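Local coordinates for N5-Carboxyaminoimidazole ribonucleotide synthetase (Staphylococcus aureus subsp. aureus, PDB 3ORQ), which catalyses the ATP-dependent carboxylation of 5-aminoimidazole ribonucleotide with bicarbonate to give N5-carboxyaminoimidazole ribonucleotide, a step of purine biosynthesis, at residues Leu197-Gly202 with Gly252-Glu257; Thr208-Gln213 with Gly279-Glu284; Asp322-Glu327 with Ser344-Ser349. All coordinates share one frame; numbering follows the deposited sequence.

Contact 1 of 3, residues Leu197-Gly202 with Gly252-Glu257; sequences LTVTRG and GTFTVE. With MG (magnesium ion), chain C.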
loop_
_atom_site.group_PDB
_atom_site.type_symbol
_atom_site.label_atom_id
_atom_site.label_comp_id
_atom_site.label_asym_id
_atom_site.label_seq_id
_atom_site.Cartn_x
_atom_site.Cartn_y
_atom_site.Cartn_z
ATOM N N LEU A 197 0.190 15.004 16.410
ATOM C CA LEU A 197 1.408 15.104 15.639
ATOM C C LEU A 197 2.009 13.700 15.615
ATOM O O LEU A 197 2.355 13.119 16.647
ATOM C CB LEU A 197 2.366 16.074 16.312
ATOM C CG LEU A 197 3.578 16.489 15.484
ATOM C CD1 LEU A 197 3.168 17.211 14.202
ATOM C CD2 LEU A 197 4.501 17.350 16.315
ATOM N N THR A 198 2.058 13.113 14.432
ATOM C CA THR A 198 2.660 11.789 14.270
ATOM C C THR A 198 4.154 11.974 13.908
ATOM O O THR A 198 4.494 12.860 13.129
ATOM C CB THR A 198 1.867 11.012 13.266
ATOM O OG1 THR A 198 0.561 10.759 13.832
ATOM C CG2 THR A 198 2.593 9.684 12.903
ATOM N N VAL A 199 5.027 11.171 14.511
ATOM C CA VAL A 199 6.461 11.392 14.455
ATOM C C VAL A 199 7.164 10.063 14.259
ATOM O O VAL A 199 6.660 9.009 14.679
ATOM C CB VAL A 199 7.009 12.023 15.810
ATOM C CG1 VAL A 199 8.502 12.321 15.743
ATOM C CG2 VAL A 199 6.242 13.264 16.230
ATOM N N THR A 200 8.336 10.097 13.625
ATOM C CA THR A 200 9.112 8.861 13.544
ATOM C C THR A 200 10.533 9.161 13.936
ATOM O O THR A 200 11.133 10.124 13.461
ATOM C CB THR A 200 9.100 8.211 12.119
ATOM O OG1 THR A 200 7.747 7.975 11.684
ATOM C CG2 THR A 200 9.826 6.836 12.186
ATOM N N ARG A 201 11.093 8.316 14.774
ATOM C CA ARG A 201 12.478 8.514 15.226
ATOM C C ARG A 201 13.246 7.280 14.851
ATOM O O ARG A 201 12.739 6.171 15.013
ATOM C CB ARG A 201 12.524 8.705 16.743
ATOM C CG ARG A 201 13.001 10.091 17.135
ATOM C CD ARG A 201 13.297 10.158 18.644
ATOM N NE ARG A 201 14.703 10.387 18.854
ATOM C CZ ARG A 201 15.557 9.541 19.403
ATOM N NH1 ARG A 201 15.168 8.349 19.858
ATOM N NH2 ARG A 201 16.836 9.912 19.491
ATOM N N GLY A 202 14.437 7.449 14.318
ATOM C CA GLY A 202 15.177 6.283 13.860
ATOM C C GLY A 202 16.625 6.323 14.307
ATOM O O GLY A 202 16.995 7.013 15.257
ATOM N N GLY A 252 10.891 4.302 15.922
ATOM C CA GLY A 252 9.722 4.058 15.084
ATOM C C GLY A 252 8.690 5.193 15.222
ATOM O O GLY A 252 8.991 6.291 15.685
ATOM N N THR A 253 7.452 4.918 14.854
ATOM C CA THR A 253 6.427 5.951 14.880
ATOM C C THR A 253 5.763 6.044 16.248
ATOM O O THR A 253 5.448 5.016 16.871
ATOM C CB THR A 253 5.407 5.670 13.753
ATOM O OG1 THR A 253 6.092 5.896 12.512
ATOM C CG2 THR A 253 4.158 6.584 13.835
ATOM N N PHE A 254 5.560 7.270 16.724
ATOM C CA PHE A 254 4.707 7.498 17.914
ATOM C C PHE A 254 3.857 8.725 17.639
ATOM O O PHE A 254 4.120 9.462 16.691
ATOM C CB PHE A 254 5.548 7.651 19.191
ATOM C CG PHE A 254 6.491 8.812 19.162
ATOM C CD1 PHE A 254 7.688 8.741 18.458
ATOM C CD2 PHE A 254 6.179 9.975 19.821
ATOM C CE1 PHE A 254 8.572 9.833 18.403
ATOM C CE2 PHE A 254 7.064 11.089 19.777
ATOM C CZ PHE A 254 8.258 11.006 19.064
ATOM N N THR A 255 2.806 8.913 18.415
ATOM C CA THR A 255 1.895 10.025 18.174
ATOM C C THR A 255 1.564 10.758 19.485
ATOM O O THR A 255 1.249 10.141 20.484
ATOM C CB THR A 255 0.570 9.533 17.534
ATOM O OG1 THR A 255 0.856 8.809 16.340
ATOM C CG2 THR A 255 -0.377 10.716 17.208
ATOM N N VAL A 256 1.624 12.081 19.452
ATOM C CA VAL A 256 1.273 12.917 20.600
ATOM C C VAL A 256 -0.060 13.576 20.286
ATOM O O VAL A 256 -0.195 14.239 19.248
ATOM C CB VAL A 256 2.351 13.998 20.842
ATOM C CG1 VAL A 256 2.044 14.886 22.106
ATOM C CG2 VAL A 256 3.716 13.388 20.943
ATOM N N GLU A 257 -1.039 13.381 21.178
ATOM C CA GLU A 257 -2.349 14.049 21.123
ATOM C C GLU A 257 -2.369 15.309 21.965
ATOM O O GLU A 257 -1.918 15.282 23.096
ATOM C CB GLU A 257 -3.436 13.138 21.687
ATOM C CG GLU A 257 -3.794 11.963 20.831
ATOM C CD GLU A 257 -4.952 11.163 21.404
ATOM O OE1 GLU A 257 -5.695 11.654 22.304
ATOM O OE2 GLU A 257 -5.140 10.025 20.957
HETATM MG MG MG C . -7.142 9.692 22.871
#

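Contact 2 of 3, residues Thr208-Gln213 with Gly279-Glu284; sequences TFFPLQ and GHYSIE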
loop_
_atom_site.group_PDB
_atom_site.type_symbol
_atom_site.label_atom_id
_atom_site.label_comp_id
_atom_site.label_asym_id
_atom_site.label_seq_id
_atom_site.Cartn_x
_atom_site.Cartn_y
_atom_site.Cartn_z
ATOM N N THR A 208 11.474 12.635 12.027
ATOM C CA THR A 208 10.633 13.161 10.955
ATOM C C THR A 208 9.228 13.381 11.477
ATOM O O THR A 208 8.747 12.637 12.307
ATOM C CB THR A 208 10.528 12.162 9.793
ATOM O OG1 THR A 208 11.791 11.524 9.646
ATOM C CG2 THR A 208 10.193 12.881 8.456
ATOM N N PHE A 209 8.584 14.435 10.980
ATOM C CA PHE A 209 7.269 14.828 11.419
ATOM C C PHE A 209 6.299 14.784 10.243
ATOM O O PHE A 209 6.582 15.357 9.190
ATOM C CB PHE A 209 7.297 16.263 11.983
ATOM C CG PHE A 209 8.115 16.423 13.221
ATOM C CD1 PHE A 209 9.457 16.781 13.139
ATOM C CD2 PHE A 209 7.529 16.265 14.486
ATOM C CE1 PHE A 209 10.230 16.979 14.313
ATOM C CE2 PHE A 209 8.294 16.439 15.671
ATOM C CZ PHE A 209 9.645 16.808 15.570
ATOM N N PHE A 210 5.167 14.124 10.433
ATOM C CA PHE A 210 4.066 14.180 9.499
ATOM C C PHE A 210 3.318 15.503 9.674
ATOM O O PHE A 210 3.482 16.178 10.688
ATOM C CB PHE A 210 3.117 12.968 9.765
ATOM C CG PHE A 210 3.696 11.660 9.269
ATOM C CD1 PHE A 210 4.707 11.025 9.987
ATOM C CD2 PHE A 210 3.287 11.103 8.043
ATOM C CE1 PHE A 210 5.291 9.837 9.498
ATOM C CE2 PHE A 210 3.886 9.918 7.541
ATOM C CZ PHE A 210 4.871 9.288 8.262
ATOM N N PRO A 211 2.515 15.897 8.673
ATOM C CA PRO A 211 1.667 17.098 8.812
ATOM C C PRO A 211 0.761 17.019 10.052
ATOM O O PRO A 211 0.199 15.969 10.353
ATOM C CB PRO A 211 0.792 17.070 7.538
ATOM C CG PRO A 211 1.329 15.864 6.655
ATOM C CD PRO A 211 2.639 15.444 7.259
ATOM N N LEU A 212 0.603 18.142 10.750
ATOM C CA LEU A 212 -0.316 18.246 11.883
ATOM C C LEU A 212 -1.707 17.855 11.451
ATOM O O LEU A 212 -2.167 18.223 10.381
ATOM C CB LEU A 212 -0.313 19.669 12.421
ATOM C CG LEU A 212 -0.930 19.842 13.799
ATOM C CD1 LEU A 212 -0.062 19.224 14.960
ATOM C CD2 LEU A 212 -1.302 21.356 14.033
ATOM N N GLN A 213 -2.374 17.062 12.271
ATOM C CA GLN A 213 -3.669 16.559 11.903
ATOM C C GLN A 213 -4.721 17.010 12.912
ATOM O O GLN A 213 -4.430 17.175 14.101
ATOM C CB GLN A 213 -3.648 15.022 11.695
ATOM C CG GLN A 213 -2.900 14.200 12.705
ATOM C CD GLN A 213 -1.708 13.419 12.148
ATOM O OE1 GLN A 213 -1.274 13.580 11.009
ATOM N NE2 GLN A 213 -1.154 12.583 12.998
ATOM N N GLY A 279 -3.323 8.809 12.039
ATOM C CA GLY A 279 -2.264 8.859 11.009
ATOM C C GLY A 279 -2.574 8.059 9.771
ATOM O O GLY A 279 -1.749 8.012 8.832
ATOM N N HIS A 280 -3.723 7.382 9.758
ATOM C CA HIS A 280 -4.031 6.459 8.654
ATOM C C HIS A 280 -4.104 7.143 7.294
ATOM O O HIS A 280 -3.706 6.516 6.277
ATOM C CB HIS A 280 -5.249 5.605 8.900
ATOM C CG HIS A 280 -5.105 4.694 10.076
ATOM N ND1 HIS A 280 -3.888 4.401 10.643
ATOM C CD2 HIS A 280 -6.030 4.067 10.839
ATOM C CE1 HIS A 280 -4.061 3.615 11.689
ATOM N NE2 HIS A 280 -5.352 3.389 11.824
ATOM N N TYR A 281 -4.495 8.441 7.300
ATOM C CA TYR A 281 -4.699 9.200 6.068
ATOM C C TYR A 281 -3.386 9.222 5.248
ATOM O O TYR A 281 -3.401 9.366 4.000
ATOM C CB TYR A 281 -5.152 10.628 6.380
ATOM C CG TYR A 281 -3.981 11.420 6.907
ATOM C CD1 TYR A 281 -3.615 11.319 8.246
ATOM C CD2 TYR A 281 -3.156 12.127 6.044
ATOM C CE1 TYR A 281 -2.500 11.946 8.718
ATOM C CE2 TYR A 281 -2.027 12.803 6.533
ATOM C CZ TYR A 281 -1.699 12.692 7.871
ATOM O OH TYR A 281 -0.584 13.322 8.396
ATOM N N SER A 282 -2.243 9.110 5.941
ATOM C CA SER A 282 -0.925 9.305 5.300
ATOM C C SER A 282 -0.649 8.220 4.264
ATOM O O SER A 282 0.235 8.351 3.383
ATOM C CB SER A 282 0.190 9.288 6.357
ATOM O OG SER A 282 0.228 8.044 7.029
ATOM N N ILE A 283 -1.402 7.132 4.348
ATOM C CA ILE A 283 -1.257 6.100 3.303
ATOM C C ILE A 283 -1.601 6.693 1.948
ATOM O O ILE A 283 -0.870 6.521 1.019
ATOM C CB ILE A 283 -2.102 4.876 3.562
ATOM C CG1 ILE A 283 -1.504 4.083 4.702
ATOM C CG2 ILE A 283 -2.137 3.974 2.324
ATOM C CD1 ILE A 283 -2.536 3.144 5.379
ATOM N N GLU A 284 -2.733 7.369 1.822
ATOM C CA GLU A 284 -3.075 7.917 0.498
ATOM C C GLU A 284 -2.506 9.313 0.238
ATOM O O GLU A 284 -2.197 9.665 -0.919
ATOM C CB GLU A 284 -4.591 7.963 0.311
ATOM C CG GLU A 284 -5.260 6.576 0.061
ATOM C CD GLU A 284 -5.408 5.808 1.341
ATOM O OE1 GLU A 284 -5.239 6.451 2.394
ATOM O OE2 GLU A 284 -5.641 4.576 1.309
#

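Contact 3 of 3, residues Asp322-Glu327 with Ser344-Ser349; sequences DLDLLE and SERKDS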
loop_
_atom_site.group_PDB
_atom_site.type_symbol
_atom_site.label_atom_id
_atom_site.label_comp_id
_atom_site.label_asym_id
_atom_site.label_seq_id
_atom_site.Cartn_x
_atom_site.Cartn_y
_atom_site.Cartn_z
ATOM N N ASP A 322 -21.255 2.308 11.485
ATOM C CA ASP A 322 -21.058 3.057 10.262
ATOM C C ASP A 322 -21.217 2.132 9.038
ATOM O O ASP A 322 -21.840 2.528 8.035
ATOM C CB ASP A 322 -19.708 3.759 10.276
ATOM C CG ASP A 322 -19.550 4.675 11.471
ATOM O OD1 ASP A 322 -20.519 5.402 11.747
ATOM O OD2 ASP A 322 -18.477 4.674 12.134
ATOM N N LEU A 323 -20.686 0.905 9.131
ATOM C CA LEU A 323 -20.920 -0.123 8.093
ATOM C C LEU A 323 -22.408 -0.408 7.926
ATOM O O LEU A 323 -22.884 -0.510 6.795
ATOM C CB LEU A 323 -20.170 -1.433 8.377
ATOM C CG LEU A 323 -18.638 -1.366 8.464
ATOM C CD1 LEU A 323 -18.084 -2.758 8.494
ATOM C CD2 LEU A 323 -17.974 -0.514 7.344
ATOM N N ASP A 324 -23.140 -0.527 9.041
ATOM C CA ASP A 324 -24.595 -0.798 8.957
ATOM C C ASP A 324 -25.286 0.238 8.076
ATOM O O ASP A 324 -25.978 -0.124 7.116
ATOM C CB ASP A 324 -25.251 -0.860 10.339
ATOM C CG ASP A 324 -24.796 -2.056 11.144
ATOM O OD1 ASP A 324 -24.402 -3.068 10.532
ATOM O OD2 ASP A 324 -24.810 -1.987 12.393
ATOM N N LEU A 325 -25.056 1.514 8.422
ATOM C CA LEU A 325 -25.475 2.688 7.657
ATOM C C LEU A 325 -24.969 2.757 6.201
ATOM O O LEU A 325 -25.748 3.072 5.286
ATOM C CB LEU A 325 -25.031 3.957 8.397
ATOM C CG LEU A 325 -25.477 5.341 7.872
ATOM C CD1 LEU A 325 -27.034 5.439 7.926
ATOM C CD2 LEU A 325 -24.868 6.512 8.673
ATOM N N LEU A 326 -23.673 2.487 5.971
ATOM C CA LEU A 326 -23.064 2.941 4.708
ATOM C C LEU A 326 -22.641 1.880 3.695
ATOM O O LEU A 326 -22.415 2.207 2.514
ATOM C CB LEU A 326 -21.895 3.915 4.984
ATOM C CG LEU A 326 -22.261 5.212 5.703
ATOM C CD1 LEU A 326 -21.027 5.924 6.285
ATOM C CD2 LEU A 326 -23.006 6.144 4.753
ATOM N N GLU A 327 -22.539 0.624 4.126
ATOM C CA GLU A 327 -21.837 -0.369 3.304
ATOM C C GLU A 327 -22.449 -0.553 1.903
ATOM O O GLU A 327 -21.765 -1.002 0.962
ATOM C CB GLU A 327 -21.672 -1.712 4.033
ATOM C CG GLU A 327 -23.012 -2.392 4.445
ATOM C CD GLU A 327 -22.789 -3.575 5.394
ATOM O OE1 GLU A 327 -21.626 -4.069 5.499
ATOM O OE2 GLU A 327 -23.775 -4.019 6.019
ATOM N N SER A 344 -13.850 -10.470 11.754
ATOM C CA SER A 344 -15.047 -11.307 11.457
ATOM C C SER A 344 -16.288 -10.989 12.290
ATOM O O SER A 344 -17.376 -11.270 11.863
ATOM C CB SER A 344 -14.750 -12.813 11.511
ATOM O OG SER A 344 -14.295 -13.170 12.787
ATOM N N GLU A 345 -16.123 -10.362 13.448
ATOM C CA GLU A 345 -17.267 -10.040 14.303
ATOM C C GLU A 345 -17.594 -8.558 14.341
ATOM O O GLU A 345 -16.899 -7.770 15.015
ATOM C CB GLU A 345 -17.054 -10.556 15.725
ATOM C CG GLU A 345 -18.381 -10.761 16.471
ATOM C CD GLU A 345 -18.228 -11.037 17.981
ATOM O OE1 GLU A 345 -17.100 -10.909 18.506
ATOM O OE2 GLU A 345 -19.252 -11.352 18.642
ATOM N N ARG A 346 -18.640 -8.161 13.624
ATOM C CA ARG A 346 -19.048 -6.759 13.645
ATOM C C ARG A 346 -19.746 -6.329 14.967
ATOM O O ARG A 346 -20.720 -6.960 15.388
ATOM C CB ARG A 346 -19.955 -6.453 12.438
ATOM C CG ARG A 346 -20.366 -4.978 12.387
ATOM C CD ARG A 346 -21.275 -4.634 11.241
ATOM N NE ARG A 346 -20.731 -5.031 9.964
ATOM C CZ ARG A 346 -21.356 -4.857 8.796
ATOM N NH1 ARG A 346 -22.547 -4.244 8.719
ATOM N NH2 ARG A 346 -20.769 -5.289 7.693
ATOM N N LYS A 347 -19.263 -5.258 15.605
ATOM C CA LYS A 347 -19.954 -4.655 16.750
ATOM C C LYS A 347 -20.043 -3.157 16.522
ATOM O O LYS A 347 -19.193 -2.567 15.845
ATOM C CB LYS A 347 -19.237 -4.908 18.077
ATOM C CG LYS A 347 -18.696 -6.283 18.279
ATOM C CD LYS A 347 -18.137 -6.466 19.693
ATOM C CE LYS A 347 -17.245 -7.736 19.776
ATOM N NZ LYS A 347 -16.866 -8.145 21.179
ATOM N N ASP A 348 -21.049 -2.538 17.132
ATOM C CA ASP A 348 -21.454 -1.174 16.800
ATOM C C ASP A 348 -20.344 -0.152 16.927
ATOM O O ASP A 348 -20.305 0.810 16.177
ATOM C CB ASP A 348 -22.664 -0.751 17.663
ATOM C CG ASP A 348 -23.968 -1.509 17.294
ATOM O OD1 ASP A 348 -24.073 -2.084 16.177
ATOM O OD2 ASP A 348 -24.893 -1.509 18.149
ATOM N N SER A 349 -19.444 -0.367 17.876
ATOM C CA SER A 349 -18.403 0.606 18.189
ATOM C C SER A 349 -17.008 0.080 17.857
ATOM O O SER A 349 -16.017 0.756 18.062
ATOM C CB SER A 349 -18.466 1.012 19.674
ATOM O OG SER A 349 -19.573 1.854 19.896
HETATM O O HOH W 1 -22.895 -2.950 14.061
#

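Contact 1 of 3, residues Leu197-Gly202 with Gly252-Glu257
L197 and V256 open an antiparallel strand pairing that runs on through V199 with F254 to R201 with G252. Each of these three hydrogen-bonded pairs exchanges two backbone bonds. In the central one, V199 N gives to F254 O at 2.9 Å. In the last, G252 N gives to R201 O at 2.8 Å and R201 N gives to G252 O. T198 with T255 and T200 with T253 are the non-hydrogen-bonded pairs. There the backbones come close and CA-H...O contacts form, such as T253 CA to V199 O at 3.1 Å.

Four threonines line one face of the sheet. Their hydroxyls meet in pairs: T198 OG1 is hydrogen-bonded to T255 OG1 at 3.2 Å, and T200 OG1 lies 2.8 Å from T253 OG1. All four turn OG1 anti to the carbonyl carbon, which leaves CG2 anti to the backbone N. The methyls T198 CG2 and T253 CG2 touch diagonally at 3.6 Å. Helix 290-298 packs on this face.

Both strands lie in the ATP-grasp domain, in a large antiparallel sheet that also takes in strands of the C-terminal region. Further along strand 252-261, E257 OE1 binds the magnesium ion at 2.5 Å, and E270 on the next strand binds it too. H276 NE2 is hydrogen-bonded to E257 OE2.

Apolar packing fills the other face. V199 CB sits over the F254 ring in a CH-pi contact, 3.9 Å from the centroid. R201 CB lies at the ring edge. Helix 234-245 covers L197 and F254.

Contact 2 of 3, residues Thr208-Gln213 with Gly279-Glu284
F210, P211 and Q213 meet Y281 and S282 in a buried side-chain contact within the ATP-grasp domain. It joins an irregular part of strand 207-218, in the large antiparallel sheet, to the turn that leads into the short helix 282-285. No backbone bond crosses between the two segments.

The turn is a type I beta turn from G279 to S282. G279 O accepts from S282 N at 3.1 Å and also from S282 OG at 2.7 Å. The hydroxyl approaches nearly along the C=O axis. S282 OG sits between its own backbone N and carbonyl carbon (chi1 61°), and this turns it back to G279 O. S282 OG is also hydrogen-bonded to Q290 N. With the hydroxyl held there, S282 CB rests obliquely against the F210 ring, 3.9 Å from CE2.

Y281 reaches across to the 208-213 segment. Its CG also stands between the backbone N and the carbonyl carbon (chi1 74°), and the ring carries OH to the 208-213 side. Y281 OH packs against the proline ring, 3.6 Å from P211 CG and 3.4 Å from P211 O, and lies 4.0 Å from F210 CB. V227 of the neighbouring strand 221-227 touches P211, Q213 and Y281. F210 also packs on T198 and T200 of strand 191-201, so its ring lies between that strand and the turn.

Q213 crosses Y281 at about a right angle, its amide plane turned 71° from the ring. Q213 CD is 3.8 Å from Y281 CE1.

Contact 3 of 3, residues Asp322-Glu327 with Ser344-Ser349
R346 is gripped by two acidic side chains at once, D324 of helix 320-326 and E327, which follows it in the chain. NH1 serves both: it gives to D324 OD1 at 2.8 Å and to E327 OE2 at 3.0 Å. The second bond is almost straight, 175° at the hydrogen, and both acceptors lie in the guanidinium plane. NH2 gives to E327 OE1 at 2.7 Å. E327 is thus held end-on by two nitrogens, although its carboxylate is turned 55° from the guanidinium. These three bonds fix the rotation of the guanidinium. The arginine chain leaves extended, with CG anti to the backbone N (chi1 -178°), and bends at chi3 to bring the group over L323. L323 CB covers the centre of one face, 3.6 Å from R346 CZ.

D324 OD2 and D348 OD1 are 3.9 Å apart. A water between them donates to both, which probably eases their repulsion. F11 of the second subunit packs on L323, E327 and R346. The arrangement is a salt-bridge network near the surface, at a subunit contact, that joins helix 320-326 to the loop before strand 351-358 in the phosphoribosylaminoimidazole carboxylase C-terminal domain.

Contacts 1 and 2 adjoin, with centres 10 Å apart, and their segments alternate along the chain. Strands 191-201 and 207-218 are neighbours in one sheet: T200 N lies 2.9 Å from T208 O, and T198 O lies 3.1 Å from F210 N, both probable hydrogen bonds. Contact 1 reaches the active site directly through the magnesium ion. Contact 2 stands further back, with the Q213 side chain about 12 Å from the magnesium ion and from the bound ADP. Contact 3 is separate, its nearest atoms about 15 Å from contact 1 and about 13 Å from contact 2. Its D348 side chain is about 10 Å from the bound pyrophosphate.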